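Local coordinates for uncharacterized protein (Nostoc punctiforme, PDB 2R3S) that probably transfers a methyl group from S-adenosylmethionine to a hydroxyl oxygen of a still unidentified small-molecule acceptor, working as a dimer, at residues K24-E28 and Y93-I98; L242-V247 and T295-Y301; L261-K266 and I331-K335. One frame throughout, in Å; residues are numbered along the deposited sequence.

Contact 1: K24-E28 and Y93-I98; sequences KAAVE and YVGDAI
Val27 and Ile98 meet in a small apolar contact between the C-terminal end of helix 17-28, in the dimerisation region, and the loop that leads into helix 98-101. The two side chains run antiparallel alongside one another, and Val27 CG1 comes within 3.8 Å of Ile98 CD1. CG1 stands anti to the backbone N of Val27 (chi1 167°), which carries this methyl out to the loop, where it also packs 3.6 Å from Gly95 O. Ile98 CD1 also lies near CG of Lys24, a turn earlier, and CG of Glu28, both at looser range.

A polar bridge runs beside this apolar patch. Water 1 donates both to Val27 O, at 2.7 Å, and to Tyr93 OH, at 2.9 Å, tying the last turn of the helix to the loop. The tyrosine hydroxyl in turn donates to Asp96 OD1 (2.8 Å), arriving from above the carboxylate plane. The loop folds back over the ring, so that Gly95 N lies 3.4 Å above the centre of one face. A phenylalanine in place of Tyr93 would probably leave both water 1 and Asp96 OD1 without this partner and break the solvent-mediated link to the helix.

Arg88 forms a salt bridge to Asp96, while Val14 of the second subunit packs on Ile98 and Thr114 of that subunit hydrogen-bonds Glu28. The helix thus meets the loop directly through aliphatic carbons, against Ile98 and the oxygens of Gly95 and Tyr93, whereas the polar coupling passes through one water and a hydroxyl that is itself fixed by a carboxylate.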
loop_
_atom_site.group_PDB
_atom_site.type_symbol
_atom_site.label_atom_id
_atom_site.label_comp_id
_atom_site.label_asym_id
_atom_site.label_seq_id
_atom_site.Cartn_x
_atom_site.Cartn_y
_atom_site.Cartn_z
ATOM N N LYS A 24 6.422 -3.777 7.557
ATOM C CA LYS A 24 7.309 -4.911 7.372
ATOM C C LYS A 24 8.652 -4.667 8.061
ATOM O O LYS A 24 9.123 -5.521 8.813
ATOM C CB LYS A 24 7.492 -5.198 5.887
ATOM C CG LYS A 24 8.417 -6.349 5.583
ATOM C CD LYS A 24 8.494 -6.637 4.079
ATOM C CE LYS A 24 9.480 -7.754 3.821
ATOM N NZ LYS A 24 9.305 -8.327 2.512
ATOM N N ALA A 25 9.265 -3.510 7.834
ATOM C CA ALA A 25 10.536 -3.180 8.510
ATOM C C ALA A 25 10.404 -3.167 10.023
ATOM O O ALA A 25 11.250 -3.715 10.724
ATOM C CB ALA A 25 11.126 -1.832 8.010
ATOM N N ALA A 26 9.338 -2.552 10.527
ATOM C CA ALA A 26 9.099 -2.503 11.974
ATOM C C ALA A 26 9.031 -3.910 12.566
ATOM O O ALA A 26 9.623 -4.182 13.603
ATOM C CB ALA A 26 7.801 -1.677 12.314
ATOM N N VAL A 27 8.329 -4.816 11.901
ATOM C CA VAL A 27 8.164 -6.171 12.413
ATOM C C VAL A 27 9.462 -6.969 12.354
ATOM O O VAL A 27 9.843 -7.635 13.334
ATOM C CB VAL A 27 7.028 -6.940 11.675
ATOM C CG1 VAL A 27 7.109 -8.409 12.009
ATOM C CG2 VAL A 27 5.666 -6.374 12.075
ATOM N N GLU A 28 10.125 -6.909 11.203
ATOM C CA GLU A 28 11.396 -7.578 11.004
ATOM C C GLU A 28 12.454 -7.085 11.980
ATOM O O GLU A 28 13.308 -7.837 12.376
ATOM C CB GLU A 28 11.915 -7.362 9.587
ATOM C CG GLU A 28 11.114 -8.064 8.549
ATOM C CD GLU A 28 11.642 -7.891 7.148
ATOM O OE1 GLU A 28 12.400 -6.944 6.860
ATOM O OE2 GLU A 28 11.226 -8.691 6.320
ATOM N N TYR A 93 0.193 -11.757 19.830
ATOM C CA TYR A 93 1.105 -11.361 18.773
ATOM C C TYR A 93 0.738 -12.032 17.475
ATOM O O TYR A 93 0.707 -13.248 17.405
ATOM C CB TYR A 93 2.536 -11.725 19.152
ATOM C CG TYR A 93 3.543 -11.417 18.073
ATOM C CD1 TYR A 93 3.931 -10.122 17.832
ATOM C CD2 TYR A 93 4.109 -12.424 17.299
ATOM C CE1 TYR A 93 4.813 -9.813 16.851
ATOM C CE2 TYR A 93 5.037 -12.119 16.312
ATOM C CZ TYR A 93 5.380 -10.808 16.094
ATOM O OH TYR A 93 6.284 -10.447 15.128
ATOM N N VAL A 94 0.482 -11.230 16.444
ATOM C CA VAL A 94 0.196 -11.737 15.114
ATOM C C VAL A 94 1.196 -11.256 14.063
ATOM O O VAL A 94 1.058 -11.535 12.892
ATOM C CB VAL A 94 -1.223 -11.351 14.673
ATOM C CG1 VAL A 94 -2.264 -12.160 15.487
ATOM C CG2 VAL A 94 -1.422 -9.871 14.801
ATOM N N GLY A 95 2.240 -10.580 14.485
ATOM C CA GLY A 95 3.135 -9.927 13.558
ATOM C C GLY A 95 3.770 -10.814 12.504
ATOM O O GLY A 95 4.085 -10.327 11.445
ATOM N N ASP A 96 3.967 -12.101 12.784
ATOM C CA ASP A 96 4.613 -12.966 11.806
ATOM C C ASP A 96 3.675 -13.434 10.707
ATOM O O ASP A 96 4.101 -14.159 9.807
ATOM C CB ASP A 96 5.339 -14.115 12.491
ATOM C CG ASP A 96 6.532 -13.624 13.366
ATOM O OD1 ASP A 96 6.993 -12.455 13.254
ATOM O OD2 ASP A 96 6.997 -14.422 14.183
ATOM N N ALA A 97 2.419 -12.981 10.733
ATOM C CA ALA A 97 1.514 -13.205 9.594
ATOM C C ALA A 97 2.124 -12.674 8.298
ATOM O O ALA A 97 1.793 -13.174 7.209
ATOM C CB ALA A 97 0.099 -12.575 9.843
ATOM N N ILE A 98 3.008 -11.673 8.391
ATOM C CA ILE A 98 3.651 -11.117 7.187
ATOM C C ILE A 98 4.462 -12.175 6.417
ATOM O O ILE A 98 4.755 -11.995 5.237
ATOM C CB ILE A 98 4.583 -9.875 7.476
ATOM C CG1 ILE A 98 5.802 -10.261 8.340
ATOM C CG2 ILE A 98 3.798 -8.715 8.095
ATOM C CD1 ILE A 98 6.958 -9.152 8.329
HETATM O O HOH W 1 8.204 -8.293 15.399
#

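Contact 2: L242-V247 and T295-Y301; sequences LHHFDV and TPNGDAY
His243 O accepts a hydrogen bond from Asp299 N (2.7 Å, in the carbonyl plane) where a short 3-10 turn and an irregular loop run so close that the CA atoms of His244 and Gly298 lie 4.0 Å apart. Gly298 has no side chain at this point, and a CB there would collide with the carbonyl oxygens of His243 and His244. Water 2 extends the backbone link by joining His244 O to Asn297 N.

Tyr301 carries much of the side-chain contact. Its CG lies anti to the carbonyl carbon (chi1 -69°), which sends the ring across the other segment until OH donates to a lone pair of Phe245 O at 2.8 Å. That oxygen lies at the ring edge, in plane, while Val247 CG2 packs 3.9 Å from CE1. Asp299 CB rests over one face of the same ring, nearer its margin than its middle. At the other end, Thr295 CG2 meets the edge of the His244 imidazole, 3.7 Å from CD2, and His243 CD2 sits over the centre of one face of that imidazole. Thr295 OG1, itself hydrogen-bonded to Met291 O of helix 282-294, accepts from Gly298 N, an ST motif that shapes the bend bringing Gly298 up to the 242-247 segment. His243 ND1 is hydrogen-bonded to Asp271, and a bound 1,2-ethanediol beside His244 is consistent with a pocket here.

The contact joins the loop after strand 233-239 to the loop between helices 282-294 and 303-312. Met291 and Ser288 of the first helix pack against it, Tyr306 and Met309 of the second pack on Tyr301, and Arg57 of the second subunit forms a salt bridge with Asp299.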
loop_
_atom_site.group_PDB
_atom_site.type_symbol
_atom_site.label_atom_id
_atom_site.label_comp_id
_atom_site.label_asym_id
_atom_site.label_seq_id
_atom_site.Cartn_x
_atom_site.Cartn_y
_atom_site.Cartn_z
ATOM N N LEU A 242 -12.997 -22.673 -0.935
ATOM C CA LEU A 242 -13.820 -22.604 -2.149
ATOM C C LEU A 242 -13.562 -21.365 -2.979
ATOM O O LEU A 242 -13.670 -21.422 -4.191
ATOM C CB LEU A 242 -15.318 -22.715 -1.825
ATOM C CG LEU A 242 -15.858 -24.097 -1.417
ATOM C CD1 LEU A 242 -17.367 -23.939 -1.255
ATOM C CD2 LEU A 242 -15.503 -25.216 -2.440
ATOM N N HIS A 243 -13.203 -20.254 -2.331
ATOM C CA HIS A 243 -12.906 -18.988 -3.038
ATOM C C HIS A 243 -11.827 -19.010 -4.118
ATOM O O HIS A 243 -11.777 -18.104 -4.961
ATOM C CB HIS A 243 -12.597 -17.847 -2.039
ATOM C CG HIS A 243 -11.492 -18.118 -1.053
ATOM N ND1 HIS A 243 -11.667 -17.944 0.306
ATOM C CD2 HIS A 243 -10.194 -18.472 -1.223
ATOM C CE1 HIS A 243 -10.525 -18.184 0.930
ATOM N NE2 HIS A 243 -9.617 -18.513 0.024
ATOM N N HIS A 244 -10.958 -20.019 -4.098
ATOM C CA HIS A 244 -9.906 -20.205 -5.127
ATOM C C HIS A 244 -10.372 -20.690 -6.503
ATOM O O HIS A 244 -9.651 -20.556 -7.485
ATOM C CB HIS A 244 -8.881 -21.214 -4.615
ATOM C CG HIS A 244 -8.160 -20.759 -3.390
ATOM N ND1 HIS A 244 -8.361 -21.337 -2.158
ATOM C CD2 HIS A 244 -7.265 -19.754 -3.199
ATOM C CE1 HIS A 244 -7.607 -20.717 -1.263
ATOM N NE2 HIS A 244 -6.940 -19.749 -1.867
ATOM N N PHE A 245 -11.569 -21.261 -6.591
ATOM C CA PHE A 245 -11.960 -21.976 -7.816
ATOM C C PHE A 245 -13.174 -21.354 -8.490
ATOM O O PHE A 245 -13.954 -20.692 -7.820
ATOM C CB PHE A 245 -12.225 -23.435 -7.441
ATOM C CG PHE A 245 -11.127 -24.038 -6.601
ATOM C CD1 PHE A 245 -9.923 -24.403 -7.170
ATOM C CD2 PHE A 245 -11.288 -24.200 -5.240
ATOM C CE1 PHE A 245 -8.904 -24.957 -6.386
ATOM C CE2 PHE A 245 -10.287 -24.723 -4.459
ATOM C CZ PHE A 245 -9.089 -25.109 -5.033
ATOM N N ASP A 246 -13.334 -21.553 -9.804
ATOM C CA ASP A 246 -14.606 -21.199 -10.462
ATOM C C ASP A 246 -15.767 -22.018 -9.908
ATOM O O ASP A 246 -15.579 -22.981 -9.160
ATOM C CB ASP A 246 -14.556 -21.223 -12.015
ATOM C CG ASP A 246 -14.143 -22.569 -12.597
ATOM O OD1 ASP A 246 -14.559 -23.617 -12.084
ATOM O OD2 ASP A 246 -13.397 -22.560 -13.589
ATOM N N VAL A 247 -16.976 -21.584 -10.254
ATOM C CA VAL A 247 -18.219 -22.191 -9.776
ATOM C C VAL A 247 -18.405 -23.685 -10.153
ATOM O O VAL A 247 -18.940 -24.471 -9.362
ATOM C CB VAL A 247 -19.443 -21.367 -10.293
ATOM C CG1 VAL A 247 -20.749 -22.145 -10.085
ATOM C CG2 VAL A 247 -19.497 -19.995 -9.599
ATOM N N THR A 295 -5.192 -16.219 -8.350
ATOM C CA THR A 295 -5.840 -17.436 -8.817
ATOM C C THR A 295 -6.409 -17.162 -10.232
ATOM O O THR A 295 -6.622 -15.985 -10.608
ATOM C CB THR A 295 -6.981 -17.911 -7.892
ATOM O OG1 THR A 295 -8.123 -17.068 -8.049
ATOM C CG2 THR A 295 -6.576 -17.952 -6.409
ATOM N N PRO A 296 -6.577 -18.223 -11.061
ATOM C CA PRO A 296 -7.150 -18.019 -12.406
ATOM C C PRO A 296 -8.636 -17.641 -12.474
ATOM O O PRO A 296 -8.988 -16.876 -13.342
ATOM C CB PRO A 296 -6.883 -19.372 -13.127
ATOM C CG PRO A 296 -5.787 -20.045 -12.286
ATOM C CD PRO A 296 -6.126 -19.616 -10.869
ATOM N N ASN A 297 -9.479 -18.211 -11.619
ATOM C CA ASN A 297 -10.928 -18.060 -11.637
ATOM C C ASN A 297 -11.537 -17.943 -10.229
ATOM O O ASN A 297 -12.736 -18.168 -10.072
ATOM C CB ASN A 297 -11.613 -19.284 -12.302
ATOM C CG ASN A 297 -10.827 -19.880 -13.474
ATOM O OD1 ASN A 297 -10.635 -19.232 -14.511
ATOM N ND2 ASN A 297 -10.410 -21.151 -13.325
ATOM N N GLY A 298 -10.732 -17.694 -9.200
ATOM C CA GLY A 298 -11.261 -17.619 -7.834
ATOM C C GLY A 298 -12.049 -16.313 -7.632
ATOM O O GLY A 298 -11.939 -15.402 -8.436
ATOM N N ASP A 299 -12.815 -16.224 -6.547
ATOM C CA ASP A 299 -13.664 -15.055 -6.267
ATOM C C ASP A 299 -14.063 -15.096 -4.809
ATOM O O ASP A 299 -14.003 -16.155 -4.178
ATOM C CB ASP A 299 -14.924 -15.117 -7.145
ATOM C CG ASP A 299 -15.561 -13.743 -7.435
ATOM O OD1 ASP A 299 -15.219 -12.705 -6.828
ATOM O OD2 ASP A 299 -16.432 -13.744 -8.313
ATOM N N ALA A 300 -14.470 -13.950 -4.266
ATOM C CA ALA A 300 -15.118 -13.914 -2.959
ATOM C C ALA A 300 -16.616 -14.001 -3.258
ATOM O O ALA A 300 -17.237 -13.032 -3.703
ATOM C CB ALA A 300 -14.772 -12.641 -2.193
ATOM N N TYR A 301 -17.184 -15.175 -3.022
ATOM C CA TYR A 301 -18.540 -15.479 -3.408
ATOM C C TYR A 301 -19.549 -15.064 -2.348
ATOM O O TYR A 301 -19.325 -15.230 -1.153
ATOM C CB TYR A 301 -18.669 -16.976 -3.673
ATOM C CG TYR A 301 -17.939 -17.450 -4.903
ATOM C CD1 TYR A 301 -18.338 -17.056 -6.169
ATOM C CD2 TYR A 301 -16.862 -18.318 -4.806
ATOM C CE1 TYR A 301 -17.665 -17.495 -7.297
ATOM C CE2 TYR A 301 -16.224 -18.788 -5.926
ATOM C CZ TYR A 301 -16.611 -18.360 -7.165
ATOM O OH TYR A 301 -15.948 -18.800 -8.276
HETATM O O HOH W 2 -9.145 -20.575 -9.957
HETATM O O HOH W 3 -11.102 -23.261 -10.838
#

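Contact 3: L261-K266 and I331-K335; sequences LAVEGK and IVAYK
Leu261 and Lys335 pack where the strand 265-271 begins its antiparallel pairing with strand 329-334, within the mixed seven-stranded sheet of a Rossmann-like methyltransferase domain. Leu261 CD1 lies 4.0 Å from Lys335 CG, the two side chains overlapping in passing, and Leu261 O accepts from Lys335 NZ. Ala262 then opens a type I beta turn that closes at Gly265, with Gly265 N bonded back to Ala262 O; Ala262 O also lies 3.3 Å from Lys335 CD. The lysine spans this turn because its CG stands anti to the backbone N (chi1 -157°) and the chain beyond stays extended. Val263, at the corner, adds its carbonyl oxygen to the wall along that chain.

Gly265 returns the chain to the sheet: its O accepts from Lys335 N at 3.3 Å, with an N-H...O angle of 163°, and is also met by water 4 at 2.6 Å. Lys266 follows, paired with Tyr334 at a non-hydrogen-bonded position, and both side chains rise on the same face of the sheet. On the backbone, Lys266 CA makes a C-H...O contact with Ala333 O. The lysine chain bends at chi3 (-118°) as it passes aslant the tyrosine, placing its CD 3.6 Å from Tyr334 CE2.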
loop_
_atom_site.group_PDB
_atom_site.type_symbol
_atom_site.label_atom_id
_atom_site.label_comp_id
_atom_site.label_asym_id
_atom_site.label_seq_id
_atom_site.Cartn_x
_atom_site.Cartn_y
_atom_site.Cartn_z
ATOM N N LEU A 261 -20.708 -38.051 2.386
ATOM C CA LEU A 261 -21.451 -37.770 3.622
ATOM C C LEU A 261 -22.314 -38.943 4.061
ATOM O O LEU A 261 -22.792 -39.699 3.226
ATOM C CB LEU A 261 -22.357 -36.538 3.472
ATOM C CG LEU A 261 -21.726 -35.138 3.494
ATOM C CD1 LEU A 261 -22.781 -34.131 2.990
ATOM C CD2 LEU A 261 -21.196 -34.759 4.887
ATOM N N ALA A 262 -22.515 -39.058 5.372
ATOM C CA ALA A 262 -23.523 -39.936 5.957
ATOM C C ALA A 262 -24.927 -39.369 5.752
ATOM O O ALA A 262 -25.098 -38.241 5.295
ATOM C CB ALA A 262 -23.270 -40.131 7.451
ATOM N N VAL A 263 -25.925 -40.154 6.144
ATOM C CA VAL A 263 -27.330 -39.827 5.925
ATOM C C VAL A 263 -27.670 -38.414 6.352
ATOM O O VAL A 263 -28.241 -37.655 5.577
ATOM C CB VAL A 263 -28.250 -40.830 6.672
ATOM C CG1 VAL A 263 -29.720 -40.367 6.646
ATOM C CG2 VAL A 263 -28.101 -42.224 6.055
ATOM N N GLU A 264 -27.314 -38.062 7.580
ATOM C CA GLU A 264 -27.661 -36.752 8.148
ATOM C C GLU A 264 -26.422 -35.800 8.135
ATOM O O GLU A 264 -26.249 -34.955 9.023
ATOM C CB GLU A 264 -28.199 -36.957 9.576
ATOM C CG GLU A 264 -29.577 -36.419 9.825
ATOM C CD GLU A 264 -30.639 -37.341 9.290
ATOM O OE2 GLU A 264 -31.630 -36.825 8.738
ATOM N N GLY A 265 -25.587 -35.935 7.105
ATOM C CA GLY A 265 -24.314 -35.232 7.030
ATOM C C GLY A 265 -24.433 -33.738 6.786
ATOM O O GLY A 265 -25.438 -33.261 6.248
ATOM N N LYS A 266 -23.393 -33.005 7.186
ATOM C CA LYS A 266 -23.375 -31.544 7.120
ATOM C C LYS A 266 -22.036 -31.027 6.610
ATOM O O LYS A 266 -20.993 -31.555 6.959
ATOM C CB LYS A 266 -23.668 -30.966 8.502
ATOM C CG LYS A 266 -25.148 -30.740 8.735
ATOM C CD LYS A 266 -25.559 -30.696 10.201
ATOM C CE LYS A 266 -26.537 -31.829 10.530
ATOM N NZ LYS A 266 -26.995 -31.829 11.953
ATOM N N ILE A 331 -21.323 -20.845 6.183
ATOM C CA ILE A 331 -22.506 -21.479 5.585
ATOM C C ILE A 331 -22.584 -22.941 6.046
ATOM O O ILE A 331 -21.631 -23.689 5.858
ATOM C CB ILE A 331 -22.446 -21.461 4.045
ATOM C CG1 ILE A 331 -22.529 -20.033 3.531
ATOM C CG2 ILE A 331 -23.566 -22.281 3.422
ATOM C CD1 ILE A 331 -22.196 -19.912 2.085
ATOM N N VAL A 332 -23.694 -23.347 6.660
ATOM C CA VAL A 332 -23.968 -24.765 6.910
ATOM C C VAL A 332 -24.892 -25.306 5.824
ATOM O O VAL A 332 -25.958 -24.728 5.579
ATOM C CB VAL A 332 -24.599 -24.997 8.270
ATOM C CG1 VAL A 332 -24.872 -26.483 8.485
ATOM C CG2 VAL A 332 -23.680 -24.417 9.375
ATOM N N ALA A 333 -24.451 -26.363 5.141
ATOM C CA ALA A 333 -25.249 -27.083 4.151
ATOM C C ALA A 333 -25.653 -28.439 4.730
ATOM O O ALA A 333 -24.910 -29.023 5.513
ATOM C CB ALA A 333 -24.504 -27.270 2.874
ATOM N N TYR A 334 -26.842 -28.908 4.337
ATOM C CA TYR A 334 -27.442 -30.156 4.822
ATOM C C TYR A 334 -27.665 -31.023 3.613
ATOM O O TYR A 334 -28.166 -30.548 2.588
ATOM C CB TYR A 334 -28.778 -29.882 5.515
ATOM C CG TYR A 334 -28.624 -28.983 6.703
ATOM C CD1 TYR A 334 -28.561 -27.594 6.550
ATOM C CD2 TYR A 334 -28.500 -29.510 7.980
ATOM C CE1 TYR A 334 -28.389 -26.737 7.664
ATOM C CE2 TYR A 334 -28.330 -28.689 9.089
ATOM C CZ TYR A 334 -28.281 -27.296 8.930
ATOM O OH TYR A 334 -28.124 -26.482 10.050
ATOM N N LYS A 335 -27.274 -32.288 3.725
ATOM C CA LYS A 335 -27.377 -33.249 2.613
ATOM C C LYS A 335 -28.827 -33.348 2.134
ATOM O O LYS A 335 -29.751 -33.202 2.949
ATOM C CB LYS A 335 -26.879 -34.639 3.066
ATOM C CG LYS A 335 -26.421 -35.545 1.941
ATOM C CD LYS A 335 -26.246 -36.987 2.423
ATOM C CE LYS A 335 -25.623 -37.855 1.355
ATOM N NZ LYS A 335 -25.368 -39.210 1.873
ATOM O OXT LYS A 335 -29.106 -33.561 0.942
HETATM O O HOH W 4 -28.014 -33.176 6.835
#

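Overall arrangement
Contact 2 is the buried one, whereas contacts 1 and 3 each combine buried residues with an exposed one. Contacts 2 and 3 belong to the methyltransferase domain and interlock along the chain, their segments alternating, with nearest atoms about 6 Å apart. They adjoin opposite ends of helix 247-260. Contact 1 closes earlier in the sequence, across the chain's centre from both, its centre about 39 Å from that of contact 3. Contacts 1 and 2 touch the second subunit; contact 3 does not. Chemistry follows place: methyl packing with a water bridge beside the dimerisation helix, backbone and tyrosine hydrogen bonds between two largely buried loops, and strand pairing with a lysine-spanned turn at the sheet's end.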